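Local structure of copper-transporting ATPase (Sulfolobus solfataricus, 2YJ3) at residues G101-D105 and K106-V110; N241-G244 and T245-L249. The protein probably couples ATP hydrolysis to the transport of copper ions across the membrane as a type IB P-type ATPase, of which this chain is the catalytic domain. The protein carries 1 engineered substitution. All coordinates share one frame; numbering follows the deposited sequence.

Contact 1. Residues G101-D105 and K106-V110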
loop_
_atom_site.group_PDB
_atom_site.type_symbol
_atom_site.label_atom_id
_atom_site.label_comp_id
_atom_site.label_asym_id
_atom_site.label_seq_id
_atom_site.Cartn_x
_atom_site.Cartn_y
_atom_site.Cartn_z
ATOM N N GLY A 101 -14.162 -11.578 -17.258
ATOM C CA GLY A 101 -15.112 -12.663 -17.070
ATOM C C GLY A 101 -16.359 -12.513 -17.919
ATOM O O GLY A 101 -16.619 -11.453 -18.481
ATOM N N LYS A 102 -17.150 -13.574 -17.993
ATOM C CA LYS A 102 -18.382 -13.543 -18.769
ATOM C C LYS A 102 -19.618 -13.622 -17.880
ATOM O O LYS A 102 -19.708 -14.468 -16.994
ATOM C CB LYS A 102 -18.384 -14.678 -19.798
ATOM C CG LYS A 102 -19.645 -14.792 -20.655
ATOM C CD LYS A 102 -19.353 -15.690 -21.874
ATOM C CE LYS A 102 -20.597 -16.411 -22.394
ATOM N NZ LYS A 102 -21.103 -17.448 -21.447
ATOM N N ILE A 103 -20.565 -12.726 -18.132
ATOM C CA ILE A 103 -21.817 -12.685 -17.393
ATOM C C ILE A 103 -22.912 -12.404 -18.404
ATOM O O ILE A 103 -22.749 -11.536 -19.274
ATOM C CB ILE A 103 -21.830 -11.526 -16.367
ATOM C CG1 ILE A 103 -20.623 -11.579 -15.434
ATOM C CG2 ILE A 103 -23.143 -11.487 -15.585
ATOM C CD1 ILE A 103 -20.590 -10.395 -14.465
ATOM N N SER A 104 -24.019 -13.132 -18.288
ATOM C CA SER A 104 -25.160 -12.978 -19.187
ATOM C C SER A 104 -24.751 -12.822 -20.651
ATOM O O SER A 104 -25.172 -11.876 -21.324
ATOM C CB SER A 104 -26.042 -11.802 -18.751
ATOM O OG SER A 104 -26.814 -12.138 -17.603
ATOM N N ASP A 105 -23.931 -13.754 -21.128
ATOM C CA ASP A 105 -23.459 -13.770 -22.523
ATOM C C ASP A 105 -22.574 -12.583 -22.889
ATOM O O ASP A 105 -22.202 -12.430 -24.048
ATOM C CB ASP A 105 -24.631 -13.828 -23.508
ATOM C CG ASP A 105 -25.465 -15.083 -23.358
ATOM O OD1 ASP A 105 -24.916 -16.135 -22.950
ATOM O OD2 ASP A 105 -26.677 -15.013 -23.657
ATOM N N LYS A 106 -22.271 -11.735 -21.912
ATOM C CA LYS A 106 -21.468 -10.533 -22.140
ATOM C C LYS A 106 -20.070 -10.651 -21.530
ATOM O O LYS A 106 -19.898 -11.189 -20.430
ATOM C CB LYS A 106 -22.179 -9.298 -21.566
ATOM C CG LYS A 106 -23.092 -8.573 -22.551
ATOM C CD LYS A 106 -24.541 -8.568 -22.094
ATOM C CE LYS A 106 -24.667 -8.098 -20.652
ATOM N NZ LYS A 106 -25.654 -6.979 -20.508
ATOM N N ILE A 107 -19.076 -10.112 -22.224
ATOM C CA ILE A 107 -17.713 -10.137 -21.714
ATOM C C ILE A 107 -17.402 -8.865 -20.937
ATOM O O ILE A 107 -17.446 -7.760 -21.476
ATOM C CB ILE A 107 -16.679 -10.298 -22.849
ATOM C CG1 ILE A 107 -16.905 -11.611 -23.601
ATOM C CG2 ILE A 107 -15.258 -10.246 -22.297
ATOM C CD1 ILE A 107 -16.878 -12.844 -22.718
ATOM N N ILE A 108 -17.058 -9.031 -19.671
ATOM C CA ILE A 108 -16.769 -7.887 -18.817
ATOM C C ILE A 108 -15.306 -7.843 -18.422
ATOM O O ILE A 108 -14.734 -8.853 -18.033
ATOM C CB ILE A 108 -17.635 -7.885 -17.531
ATOM C CG1 ILE A 108 -19.071 -7.459 -17.852
ATOM C CG2 ILE A 108 -17.079 -6.874 -16.530
ATOM C CD1 ILE A 108 -19.932 -8.562 -18.349
ATOM N N GLU A 109 -14.707 -6.667 -18.528
ATOM C CA GLU A 109 -13.320 -6.454 -18.139
ATOM C C GLU A 109 -13.227 -5.273 -17.215
ATOM O O GLU A 109 -13.826 -4.227 -17.476
ATOM C CB GLU A 109 -12.465 -6.125 -19.360
ATOM C CG GLU A 109 -12.423 -7.194 -20.394
ATOM C CD GLU A 109 -11.515 -6.802 -21.552
ATOM O OE1 GLU A 109 -11.984 -6.081 -22.468
ATOM O OE2 GLU A 109 -10.327 -7.195 -21.519
ATOM N N VAL A 110 -12.461 -5.425 -16.145
ATOM C CA VAL A 110 -12.188 -4.315 -15.239
ATOM C C VAL A 110 -10.678 -4.121 -15.202
ATOM O O VAL A 110 -9.940 -5.017 -14.813
ATOM C CB VAL A 110 -12.740 -4.586 -13.832
ATOM C CG1 VAL A 110 -12.574 -3.356 -12.948
ATOM C CG2 VAL A 110 -14.200 -5.004 -13.908
#

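Contact 2. Residues N241-G244 and T245-L249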
loop_
_atom_site.group_PDB
_atom_site.type_symbol
_atom_site.label_atom_id
_atom_site.label_comp_id
_atom_site.label_asym_id
_atom_site.label_seq_id
_atom_site.Cartn_x
_atom_site.Cartn_y
_atom_site.Cartn_z
ATOM N N ASN A 241 0.478 -4.058 12.591
ATOM C CA ASN A 241 0.271 -2.968 11.650
ATOM C C ASN A 241 0.250 -1.645 12.386
ATOM O O ASN A 241 -0.212 -0.632 11.861
ATOM C CB ASN A 241 -1.022 -3.155 10.870
ATOM C CG ASN A 241 -0.917 -4.245 9.839
ATOM O OD1 ASN A 241 -0.064 -4.188 8.953
ATOM N ND2 ASN A 241 -1.781 -5.254 9.948
ATOM N N ASP A 242 0.778 -1.662 13.602
ATOM C CA ASP A 242 0.800 -0.477 14.446
ATOM C C ASP A 242 2.044 0.357 14.164
ATOM O O ASP A 242 3.081 0.167 14.809
ATOM C CB ASP A 242 0.769 -0.892 15.919
ATOM C CG ASP A 242 0.290 0.215 16.817
ATOM O OD1 ASP A 242 0.244 1.371 16.349
ATOM O OD2 ASP A 242 -0.045 -0.069 17.992
ATOM N N ILE A 243 1.949 1.279 13.203
ATOM C CA ILE A 243 3.110 2.093 12.853
ATOM C C ILE A 243 3.440 3.081 13.954
ATOM O O ILE A 243 4.609 3.395 14.186
ATOM C CB ILE A 243 2.931 2.911 11.556
ATOM C CG1 ILE A 243 2.027 2.204 10.554
ATOM C CG2 ILE A 243 4.284 3.173 10.935
ATOM C CD1 ILE A 243 2.782 1.655 9.347
ATOM N N GLY A 244 2.409 3.598 14.610
ATOM C CA GLY A 244 2.609 4.565 15.678
ATOM C C GLY A 244 3.571 4.007 16.708
ATOM O O GLY A 244 4.555 4.646 17.084
ATOM N N THR A 245 3.288 2.790 17.147
ATOM C CA THR A 245 4.123 2.102 18.115
ATOM C C THR A 245 5.536 1.861 17.581
ATOM O O THR A 245 6.501 1.791 18.344
ATOM C CB THR A 245 3.462 0.780 18.535
ATOM O OG1 THR A 245 2.246 1.068 19.240
ATOM C CG2 THR A 245 4.389 -0.035 19.436
ATOM N N LEU A 246 5.666 1.733 16.268
ATOM C CA LEU A 246 6.994 1.584 15.689
ATOM C C LEU A 246 7.717 2.916 15.744
ATOM O O LEU A 246 8.903 2.985 16.080
ATOM C CB LEU A 246 6.910 1.099 14.245
ATOM C CG LEU A 246 8.251 1.113 13.522
ATOM C CD1 LEU A 246 9.198 0.136 14.197
ATOM C CD2 LEU A 246 8.049 0.739 12.067
ATOM N N LEU A 247 6.990 3.976 15.410
ATOM C CA LEU A 247 7.558 5.313 15.369
ATOM C C LEU A 247 7.793 5.785 16.792
ATOM O O LEU A 247 8.690 6.588 17.060
ATOM C CB LEU A 247 6.624 6.270 14.621
ATOM C CG LEU A 247 6.708 6.299 13.091
ATOM C CD1 LEU A 247 6.966 4.910 12.527
ATOM C CD2 LEU A 247 5.456 6.921 12.471
ATOM N N GLY A 248 6.978 5.274 17.708
ATOM C CA GLY A 248 7.181 5.529 19.119
ATOM C C GLY A 248 8.553 5.022 19.496
ATOM O O GLY A 248 9.397 5.780 19.968
ATOM N N LEU A 249 8.777 3.731 19.267
ATOM C CA LEU A 249 10.071 3.114 19.521
ATOM C C LEU A 249 11.191 3.965 18.924
ATOM O O LEU A 249 12.075 4.433 19.644
ATOM C CB LEU A 249 10.112 1.698 18.929
ATOM C CG LEU A 249 11.291 0.777 19.286
ATOM C CD1 LEU A 249 11.216 -0.512 18.491
ATOM C CD2 LEU A 249 12.655 1.440 19.068
#

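Contact 1. Residues G101-D105 and K106-V110
The flat groups that meet here are the peptide units of Ile103 and Lys106 and, further along, of Gly101 and Ile108. The amide of Lys106 approaches Ile103 O from above the carbonyl plane, 46° out of it, with N and O 2.7 Å apart. The return bond, from Ile103 N to Lys106 O at 2.8 Å, lies in the plane of its carbonyl. Lys106 O also takes a CA-H...O contact from Lys102 CA at 3.3 Å. Ser104 and Asp105 are the central residues of the type I' turn from Ile103 to Lys106, both with positive phi, and close this two-residue hairpin. Further along, Ile108 N reaches Gly101 O at 2.7 Å in a nearly straight bond, and Gly101 N is bonded to Ile108 O in return.

Ile103, Lys106 and Ile108 project from one face of the hairpin. There Ile108 CD1 lies against Ile103 CB at 4.0 Å. The bent chain of Lys106 passes close to the turn, with its CD 3.5 Å from Ser104 O. Its NZ is hydrogen-bonded to Tyr58 OH in helix 53-63, the helix that packs on Ile103 and Ile108.

Lys102 and Ile107 project from the other face. With CG anti to the backbone N (chi1 178°), the Lys102 stem crosses Ile107 at a slant, with Ile107 CD1 3.8 Å from Lys102 CB.

The four backbone bonds therefore fix the strand pairing, while Ile103 and Ile108 give their face an apolar surface for helix 53-63. This is a hairpin of the antiparallel sheet characteristic of the nucleotide-binding domain, and Lys106 adds a polar tie to the same helix.

Contact 2. Residues N241-G244 and T245-L249
Asp242 is the N-cap of a helix whose first turns are set by the backbone bonds Leu247 N to Ile243 O, 2.7 Å, and Gly248 N to Gly244 O, 2.6 Å. The Asp242 carboxylate turns back over this end. Chi1 of -159° swings the carboxylate away from its own amide, bringing both oxygens to Thr245. OD1 accepts a weak, long bond from Thr245 N at 3.5 Å. OD2 accepts from Thr245 OG1 at 2.8 Å, also a weak bond. The negative charge at this helix N-terminus would probably be favoured by the helix dipole. Were Asp242 an alanine, Thr245 N and OG1 would be likely to lose their carboxylate acceptors, and the first turn its cap.

Ile243 and Leu247, one turn apart, lie side by side and point the same way. Ile243 CG2 meets Leu247 CD1 at 3.6 Å, and Leu247 CD1 also rests 3.3 Å from Ile243 O.

This apolar pair packs on Phe33 of strand 30-34, and Leu247 also touches Asp143 and Lys147 of helix 142-149. Leu246 packs on Val221 of strand 219-223, so the helix lies against the mixed sheet of the phosphorylation domain.

The two contacts belong to different lobes and lie on opposite sides of the chain's centre. Their centres are about 44 Å apart, and their nearest atoms about 25 Å. Contact 1 comes first along the chain, in the six-stranded antiparallel sheet of the nucleotide-binding domain. Contact 2 follows, at the start of helix 243-250, which packs on the seven-stranded mixed sheet of the HAD-like phosphorylation domain. They share no helix or strand. Residues seen to bind ATP in this protein, though none is bound here, are divided in the same way: Glu63 and His68 lie in the first lobe, Lys35 and Thr36 in the second. Each contact is thus local structure within one of the two lobes that contribute to nucleotide binding.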